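Local coordinates for protein spermidine N1-acetyltransferase (Vibrio cholerae O1 biovar El Tor, PDB 6DAU) that catalyses the transfer of an acetyl group from acetyl-CoA to the polyamines spermidine and spermine, as a GNAT-fold acetyltransferase that assembles into a dodecamer, at residues S29-E34 and E44-H49; R8-G13 and E55-V60; V71-I76 and A83-I88. The protein carries 2 engineered substitutions. All coordinates share one frame; numbering follows the deposited sequence.

Contact 1 (S29-E34 and E44-H49); sequences SYWFQE and ELYNKH. Engineered in segment 29-34: Gln33 (natural residue Glu).
Glu34 reaches across to the helix segment 44-49 with a single carboxylate oxygen that takes two donors. Lys48 NZ lies 2.8 Å from Glu34 OE2 in a salt bridge on the syn lone pair, while His49 NE2, 2.9 Å from the same OE2, uses the anti lone pair. The histidine bond is nearly straight (168°) and lies in the imidazole plane, yet the carboxylate stands almost perpendicular to that ring. Two donors on the two lone pairs of OE2 would restrict the carboxylate's rotation. Lys48 gets there with its chain fully extended, and its NZ also has a weak bond to a bound glycerol. Strand 29-31 is the first arm of a small antiparallel hairpin with 34-36, joined by a type I' turn from Trp31 to Glu34, which packs on helix 39-49 within the GNAT domain. At the turn the Phe32 and His49 side chains run antiparallel, their ring planes nearly parallel (3°) but offset so that they barely overlap. Each methylene instead sits over the other's ring: Phe32 CB is 3.6 Å from the His49 centroid, and His49 CB 3.7 Å from the Phe32 centroid, paired CH-pi contacts. Trp31 swings its indole anti to the backbone N (chi1 -166°), laying CD1 3.6 Å from Leu45 CB and CZ2 against the edge of the Tyr46 ring. Its NE1 donates to a water 2.8 Å away, lying in the indole plane, which in turn donates to Tyr46 O. The hydroxyl of Tyr46 is bonded to Asp40 of a neighbouring subunit.

Contact 2 (R8-G13 and E55-V60); sequences RALERG and ERRFVV
The antiparallel pairing of the outermost strand 6-9 with strand 56-61 forms one edge of the central GNAT sheet within this chain. Arg8 and Val59 make a hydrogen-bonded pair: Arg8 N donates to Val59 O at 3.1 Å, and Val59 N returns a bond to Arg8 O at 2.8 Å. Next to it Ala9 faces Phe58 as a non-hydrogen-bonded pair, with Ala9 CB 4.4 Å from Phe58 CE1. Phe58 CA also leans on Arg8 O through a CA-H...O contact. Beyond the strand end, Leu10 N still bonds to Arg57 O at 3.1 Å, though it comes from well above the carbonyl plane, 40° out, as the chain begins to peel off. Leu10 then rests its CB against Arg57 CB.

On the side of Arg8 and Val59 the two side chains run alongside each other. With chi1 at 74°, Arg8 sends CG between its backbone N and carbonyl carbon, and the extended chain brings one guanidinium face over Val59 CG2, 3.4 Å from Arg8 NH2. Arg8 also makes salt bridges to Asp14 and Glu61, which probably balance its charge. Further along, Arg57 grips Glu55 end-on, both NH1 (2.7 Å) and NH2 converging on Glu55 OE2, while its NE bridges to Glu72.

Arg57 thus lies between two carboxylates and makes a cation-pi contact with Trp31, so this buried positive charge is probably well compensated.

Contact 3 (V71-I76 and A83-I88); sequences VELIEI and AEFQII
The Ile74 and Glu84 side chains extend in parallel from adjacent strands. Ile74 CG1 sits between backbone N and carbonyl carbon (chi1 70°), touching Glu84 CB at 3.9 Å and carrying Ile74 CD1 to within 3.7 Å of Gln86 NE2. That amide nitrogen bonds within its own strand: Gln86 NE2 donates to Glu84 OE2 at 2.8 Å, meeting the oxygen from above the carboxylate plane, 59° out of it. Glu72 and Gln86, directly cross-strand, meet at an oblique angle, their carboxylate and amide planes turned 36° apart; the close approach of Glu72 OE2 to Gln86 OE1, two acceptors as modelled, is doubtful.

On the other face of the sheet, Leu73 CD2 and Val71 CG1 both approach the edge of the Phe85 ring, the latter 4.1 Å from Phe85 CE1. Two hydrogen-bonded pairs, Glu72 with Gln86 and Ile74 with Glu84, hold this antiparallel hairpin; Ile74 N to Glu84 O is 2.8 Å.

Glu72 also bridges to Arg57 on strand 56-61. Helix 98-112 packs on the apolar face of Val71, Leu73, Phe85 and Ile87, Tyr134 of helix 128-136 touches Phe85 and Ile87, and strand 118-124 adjoins the hairpin beyond strand 82-89.

All three contacts lie in the GNAT domain, their centres 12 to 14 Å apart. Contacts 2 and 3 build neighbouring parts of one mixed sheet, whose strands 6-9, 56-61, 67-77 and 82-89 run side by side; a probable Leu73 N to Arg56 O bond joins strands 56-61 and 67-77. Contact 1 belongs to the excursion between strands 6-9 and 56-61, so contact 2 brackets it along the chain, and contact 3 follows both. Contact 1 is tied to the segments of contact 2 by probable hydrogen bonds from Phe32 N to Glu55 OE2 and from Arg12 NH1 to Asn47 OD1. In the twelve-chain assembly contacts 1 and 2 bond to other subunits, whereas contact 3 is reached only at Glu75.

Contact 1 (S29-E34 and E44-H49)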
# COMPACT_ATOMS: atom_id res chain seq x y z
N SER C 29 27.31 9.47 -12.42
CA SER C 29 27.38 8.73 -11.17
C SER C 29 26.23 7.72 -11.02
O SER C 29 25.09 7.95 -11.49
CB SER C 29 27.33 9.72 -10.00
OG SER C 29 28.36 10.66 -10.14
N TYR C 30 26.55 6.63 -10.32
CA TYR C 30 25.63 5.55 -10.01
C TYR C 30 25.68 5.22 -8.53
O TYR C 30 26.71 5.40 -7.88
CB TYR C 30 25.94 4.30 -10.86
CG TYR C 30 25.75 4.55 -12.34
CD1 TYR C 30 26.76 5.11 -13.13
CD2 TYR C 30 24.52 4.24 -12.97
CE1 TYR C 30 26.55 5.41 -14.48
CE2 TYR C 30 24.32 4.48 -14.33
CZ TYR C 30 25.33 5.08 -15.07
OH TYR C 30 25.11 5.33 -16.40
N TRP C 31 24.55 4.76 -7.99
CA TRP C 31 24.46 4.30 -6.60
C TRP C 31 23.75 2.96 -6.71
O TRP C 31 22.59 2.92 -7.11
CB TRP C 31 23.64 5.26 -5.73
CG TRP C 31 23.78 5.04 -4.27
CD1 TRP C 31 22.89 4.37 -3.43
CD2 TRP C 31 24.87 5.47 -3.44
NE1 TRP C 31 23.39 4.37 -2.14
CE2 TRP C 31 24.59 5.03 -2.12
CE3 TRP C 31 26.04 6.19 -3.70
CZ2 TRP C 31 25.46 5.28 -1.04
CZ3 TRP C 31 26.91 6.48 -2.61
CH2 TRP C 31 26.60 6.02 -1.30
N PHE C 32 24.47 1.87 -6.41
CA PHE C 32 23.93 0.51 -6.58
C PHE C 32 23.34 0.34 -7.98
O PHE C 32 22.24 -0.17 -8.13
CB PHE C 32 22.95 0.15 -5.47
CG PHE C 32 23.61 -0.02 -4.12
CD1 PHE C 32 23.99 1.10 -3.36
CD2 PHE C 32 23.93 -1.31 -3.64
CE1 PHE C 32 24.64 0.94 -2.13
CE2 PHE C 32 24.55 -1.46 -2.41
CZ PHE C 32 24.93 -0.33 -1.66
N GLN C 33 24.10 0.80 -8.98
CA GLN C 33 23.74 0.68 -10.41
C GLN C 33 22.58 1.58 -10.83
O GLN C 33 22.13 1.52 -11.96
CB GLN C 33 23.49 -0.80 -10.80
CG GLN C 33 24.64 -1.78 -10.54
CD GLN C 33 25.75 -1.73 -11.61
OE1 GLN C 33 26.69 -0.92 -11.51
NE2 GLN C 33 25.67 -2.63 -12.63
N GLU C 34 22.11 2.45 -9.92
CA GLU C 34 21.06 3.41 -10.28
C GLU C 34 21.70 4.78 -10.52
O GLU C 34 22.48 5.24 -9.68
CB GLU C 34 19.99 3.46 -9.20
CG GLU C 34 19.46 2.05 -8.82
CD GLU C 34 18.01 2.05 -8.40
OE1 GLU C 34 17.19 2.40 -9.24
OE2 GLU C 34 17.69 1.69 -7.25
N GLU C 44 17.48 9.49 -1.79
CA GLU C 44 16.47 8.41 -1.92
C GLU C 44 17.15 7.06 -2.19
O GLU C 44 16.76 6.05 -1.59
CB GLU C 44 15.43 8.70 -2.99
CG GLU C 44 14.47 9.79 -2.57
CD GLU C 44 13.25 9.83 -3.44
OE1 GLU C 44 12.46 10.76 -3.24
OE2 GLU C 44 13.05 8.90 -4.26
N LEU C 45 18.19 7.07 -3.03
CA LEU C 45 18.93 5.85 -3.34
C LEU C 45 19.68 5.31 -2.13
O LEU C 45 19.72 4.10 -1.91
CB LEU C 45 19.86 6.07 -4.54
CG LEU C 45 19.10 6.32 -5.84
CD1 LEU C 45 20.07 6.75 -6.95
CD2 LEU C 45 18.29 5.10 -6.26
N TYR C 46 20.24 6.22 -1.32
CA TYR C 46 20.89 5.82 -0.09
C TYR C 46 19.90 5.14 0.85
O TYR C 46 20.23 4.11 1.40
CB TYR C 46 21.56 7.00 0.63
CG TYR C 46 22.09 6.60 2.01
CD1 TYR C 46 23.34 5.97 2.15
CD2 TYR C 46 21.33 6.87 3.17
CE1 TYR C 46 23.82 5.59 3.42
CE2 TYR C 46 21.79 6.51 4.43
CZ TYR C 46 23.02 5.87 4.55
OH TYR C 46 23.43 5.56 5.81
N ASN C 47 18.70 5.71 1.05
CA ASN C 47 17.68 5.10 1.92
C ASN C 47 17.26 3.72 1.42
O ASN C 47 17.09 2.83 2.20
CB ASN C 47 16.44 5.99 2.08
CG ASN C 47 16.75 7.29 2.82
OD1 ASN C 47 17.70 7.38 3.60
ND2 ASN C 47 15.97 8.32 2.56
N LYS C 48 17.12 3.57 0.10
CA LYS C 48 16.66 2.32 -0.46
C LYS C 48 17.72 1.20 -0.29
O LYS C 48 17.37 0.04 -0.08
CB LYS C 48 16.34 2.54 -1.93
CG LYS C 48 15.86 1.29 -2.66
CD LYS C 48 15.57 1.68 -4.12
CE LYS C 48 15.18 0.46 -4.96
NZ LYS C 48 15.12 0.94 -6.37
N HIS C 49 19.01 1.53 -0.37
CA HIS C 49 20.03 0.48 -0.46
C HIS C 49 20.88 0.36 0.79
O HIS C 49 21.90 -0.34 0.78
CB HIS C 49 20.91 0.71 -1.69
CG HIS C 49 20.19 0.56 -3.00
ND1 HIS C 49 19.96 -0.66 -3.60
CD2 HIS C 49 19.66 1.50 -3.84
CE1 HIS C 49 19.30 -0.47 -4.74
NE2 HIS C 49 19.12 0.83 -4.90
O HOH W 1 22.65 2.95 0.15

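Contact 2 (R8-G13 and E55-V60)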
# COMPACT_ATOMS: atom_id res chain seq x y z
N ARG C 8 36.25 4.99 7.48
CA ARG C 8 35.08 4.58 8.23
C ARG C 8 33.90 4.43 7.28
O ARG C 8 33.84 5.08 6.22
CB ARG C 8 34.77 5.51 9.43
CG ARG C 8 34.19 6.84 9.05
CD ARG C 8 33.63 7.72 10.18
NE ARG C 8 33.52 9.06 9.55
CZ ARG C 8 32.56 9.42 8.68
NH1 ARG C 8 31.54 8.58 8.39
NH2 ARG C 8 32.60 10.62 8.11
N ALA C 9 32.99 3.56 7.68
CA ALA C 9 31.81 3.21 6.91
C ALA C 9 31.01 4.48 6.65
O ALA C 9 30.86 5.34 7.55
CB ALA C 9 30.97 2.20 7.67
N LEU C 10 30.53 4.61 5.42
CA LEU C 10 29.72 5.74 5.00
C LEU C 10 28.43 5.88 5.81
O LEU C 10 27.79 4.88 6.09
CB LEU C 10 29.43 5.60 3.50
CG LEU C 10 28.53 6.67 2.91
CD1 LEU C 10 29.24 7.29 1.73
CD2 LEU C 10 27.27 5.99 2.45
N GLU C 11 28.05 7.11 6.15
CA GLU C 11 26.83 7.41 6.91
C GLU C 11 25.98 8.37 6.09
O GLU C 11 26.51 9.02 5.17
CB GLU C 11 27.16 8.06 8.27
CG GLU C 11 28.13 7.29 9.17
CD GLU C 11 27.51 6.11 9.88
OE1 GLU C 11 28.28 5.36 10.55
OE2 GLU C 11 26.28 5.89 9.76
N ARG C 12 24.70 8.51 6.44
CA ARG C 12 23.81 9.49 5.81
C ARG C 12 24.44 10.89 5.75
O ARG C 12 24.36 11.57 4.72
CB ARG C 12 22.45 9.55 6.50
CG ARG C 12 21.42 10.43 5.80
CD ARG C 12 20.05 10.37 6.51
NE ARG C 12 19.26 9.23 6.02
CZ ARG C 12 19.13 8.07 6.65
NH1 ARG C 12 18.40 7.11 6.09
NH2 ARG C 12 19.69 7.84 7.85
N GLY C 13 25.07 11.32 6.84
CA GLY C 13 25.68 12.67 6.88
C GLY C 13 26.82 12.88 5.88
O GLY C 13 27.21 13.99 5.63
N GLU C 55 27.55 -3.28 -2.61
CA GLU C 55 28.54 -2.20 -2.62
C GLU C 55 28.88 -1.80 -1.21
O GLU C 55 28.04 -1.92 -0.29
CB GLU C 55 28.04 -0.96 -3.41
CG GLU C 55 27.51 -1.30 -4.80
CD GLU C 55 27.16 -0.12 -5.68
OE1 GLU C 55 27.07 -0.36 -6.90
OE2 GLU C 55 26.98 1.04 -5.18
N ARG C 56 30.12 -1.34 -1.02
CA ARG C 56 30.62 -0.92 0.29
C ARG C 56 31.48 0.33 0.10
O ARG C 56 32.32 0.38 -0.82
CB ARG C 56 31.42 -2.03 0.96
CG ARG C 56 30.58 -3.25 1.40
CD ARG C 56 31.50 -4.38 1.85
NE ARG C 56 30.80 -5.66 1.98
CZ ARG C 56 30.17 -6.07 3.09
NH1 ARG C 56 30.16 -5.31 4.17
NH2 ARG C 56 29.54 -7.22 3.12
N ARG C 57 31.24 1.32 0.97
CA ARG C 57 31.88 2.63 0.85
C ARG C 57 32.46 3.09 2.17
O ARG C 57 31.89 2.88 3.24
CB ARG C 57 30.89 3.68 0.33
CG ARG C 57 30.63 3.48 -1.16
CD ARG C 57 29.59 4.48 -1.69
NE ARG C 57 29.42 4.27 -3.14
CZ ARG C 57 28.57 3.39 -3.68
NH1 ARG C 57 28.53 3.24 -4.99
NH2 ARG C 57 27.74 2.66 -2.93
N PHE C 58 33.64 3.72 2.07
CA PHE C 58 34.37 4.16 3.23
C PHE C 58 34.84 5.57 2.97
O PHE C 58 35.44 5.84 1.92
CB PHE C 58 35.55 3.20 3.50
CG PHE C 58 35.10 1.81 3.81
CD1 PHE C 58 34.69 1.48 5.10
CD2 PHE C 58 34.99 0.87 2.79
CE1 PHE C 58 34.21 0.21 5.39
CE2 PHE C 58 34.50 -0.40 3.07
CZ PHE C 58 34.13 -0.75 4.36
N VAL C 59 34.52 6.48 3.89
CA VAL C 59 35.03 7.83 3.74
C VAL C 59 36.37 7.92 4.46
O VAL C 59 36.56 7.36 5.54
CB VAL C 59 34.04 8.97 4.06
CG1 VAL C 59 32.59 8.53 4.02
CG2 VAL C 59 34.35 9.69 5.35
N VAL C 60 37.31 8.59 3.81
CA VAL C 60 38.65 8.74 4.32
C VAL C 60 38.73 10.08 5.05
O VAL C 60 38.37 11.12 4.49
CB VAL C 60 39.68 8.66 3.17
CG1 VAL C 60 41.10 8.86 3.68
CG2 VAL C 60 39.54 7.33 2.42

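Contact 3 (V71-I76 and A83-I88)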
# COMPACT_ATOMS: atom_id res chain seq x y z
N VAL C 71 36.70 5.56 -0.67
CA VAL C 71 37.04 4.22 -1.18
C VAL C 71 35.72 3.48 -1.41
O VAL C 71 34.86 3.43 -0.52
CB VAL C 71 37.92 3.48 -0.14
CG1 VAL C 71 37.98 2.01 -0.44
CG2 VAL C 71 39.34 4.08 -0.16
N GLU C 72 35.55 2.95 -2.62
CA GLU C 72 34.31 2.31 -3.06
C GLU C 72 34.62 0.90 -3.56
O GLU C 72 35.47 0.73 -4.43
CB GLU C 72 33.72 3.03 -4.26
CG GLU C 72 32.92 4.27 -4.07
CD GLU C 72 32.08 4.61 -5.30
OE1 GLU C 72 31.07 5.32 -5.12
OE2 GLU C 72 32.33 4.13 -6.43
N LEU C 73 33.90 -0.10 -3.04
CA LEU C 73 33.86 -1.40 -3.66
C LEU C 73 32.46 -1.60 -4.21
O LEU C 73 31.47 -1.44 -3.48
CB LEU C 73 34.18 -2.51 -2.65
CG LEU C 73 35.53 -2.50 -1.90
CD1 LEU C 73 35.54 -3.68 -0.94
CD2 LEU C 73 36.69 -2.59 -2.87
N ILE C 74 32.37 -1.90 -5.51
CA ILE C 74 31.10 -2.15 -6.15
C ILE C 74 31.10 -3.50 -6.85
O ILE C 74 32.16 -4.14 -6.94
CB ILE C 74 30.69 -0.99 -7.10
CG1 ILE C 74 31.56 -0.91 -8.36
CG2 ILE C 74 30.67 0.35 -6.34
CD1 ILE C 74 31.02 0.08 -9.40
N GLU C 75 29.93 -3.96 -7.31
CA GLU C 75 29.78 -5.23 -7.99
C GLU C 75 30.36 -6.37 -7.17
O GLU C 75 30.93 -7.29 -7.73
CB GLU C 75 30.51 -5.20 -9.37
CG GLU C 75 29.97 -4.10 -10.29
CD GLU C 75 29.03 -4.70 -11.31
OE1 GLU C 75 29.58 -5.49 -12.12
OE2 GLU C 75 27.79 -4.44 -11.37
N ILE C 76 30.21 -6.30 -5.84
CA ILE C 76 30.73 -7.35 -4.99
C ILE C 76 29.90 -8.60 -5.23
O ILE C 76 28.68 -8.59 -5.08
CB ILE C 76 30.72 -6.99 -3.49
CG1 ILE C 76 31.39 -5.61 -3.26
CG2 ILE C 76 31.40 -8.10 -2.69
CD1 ILE C 76 31.17 -5.09 -1.86
N ALA C 83 35.31 -7.97 -6.73
CA ALA C 83 34.73 -6.64 -6.61
C ALA C 83 35.53 -5.65 -7.44
O ALA C 83 36.74 -5.84 -7.66
CB ALA C 83 34.69 -6.16 -5.15
N GLU C 84 34.84 -4.59 -7.88
CA GLU C 84 35.46 -3.48 -8.53
C GLU C 84 35.74 -2.38 -7.52
O GLU C 84 34.88 -2.03 -6.70
CB GLU C 84 34.60 -2.95 -9.67
CG GLU C 84 35.21 -1.72 -10.36
CD GLU C 84 34.35 -1.17 -11.48
OE1 GLU C 84 33.40 -1.85 -11.95
OE2 GLU C 84 34.65 -0.03 -11.92
N PHE C 85 36.96 -1.86 -7.57
CA PHE C 85 37.43 -0.85 -6.64
C PHE C 85 37.54 0.50 -7.36
O PHE C 85 37.94 0.58 -8.53
CB PHE C 85 38.78 -1.32 -6.03
CG PHE C 85 39.65 -0.23 -5.51
CD1 PHE C 85 39.39 0.38 -4.28
CD2 PHE C 85 40.73 0.22 -6.26
CE1 PHE C 85 40.18 1.44 -3.82
CE2 PHE C 85 41.53 1.28 -5.82
CZ PHE C 85 41.27 1.89 -4.60
N GLN C 86 37.17 1.56 -6.66
CA GLN C 86 37.41 2.93 -7.12
C GLN C 86 37.82 3.76 -5.91
O GLN C 86 37.38 3.51 -4.77
CB GLN C 86 36.16 3.53 -7.75
CG GLN C 86 35.79 2.90 -9.09
CD GLN C 86 34.32 3.08 -9.50
OE1 GLN C 86 33.61 3.95 -8.98
NE2 GLN C 86 33.85 2.24 -10.45
N ILE C 87 38.65 4.76 -6.17
CA ILE C 87 39.04 5.72 -5.17
C ILE C 87 38.84 7.14 -5.73
O ILE C 87 39.16 7.39 -6.89
CB ILE C 87 40.47 5.43 -4.69
CG1 ILE C 87 40.86 6.39 -3.58
CG2 ILE C 87 41.46 5.49 -5.85
CD1 ILE C 87 42.25 6.21 -3.07
N ILE C 88 38.28 8.05 -4.94
CA ILE C 88 38.25 9.47 -5.31
C ILE C 88 38.91 10.24 -4.18
O ILE C 88 38.51 10.10 -3.01
CB ILE C 88 36.81 10.02 -5.55
CG1 ILE C 88 35.96 9.05 -6.39
CG2 ILE C 88 36.90 11.38 -6.23
CD1 ILE C 88 34.47 9.36 -6.48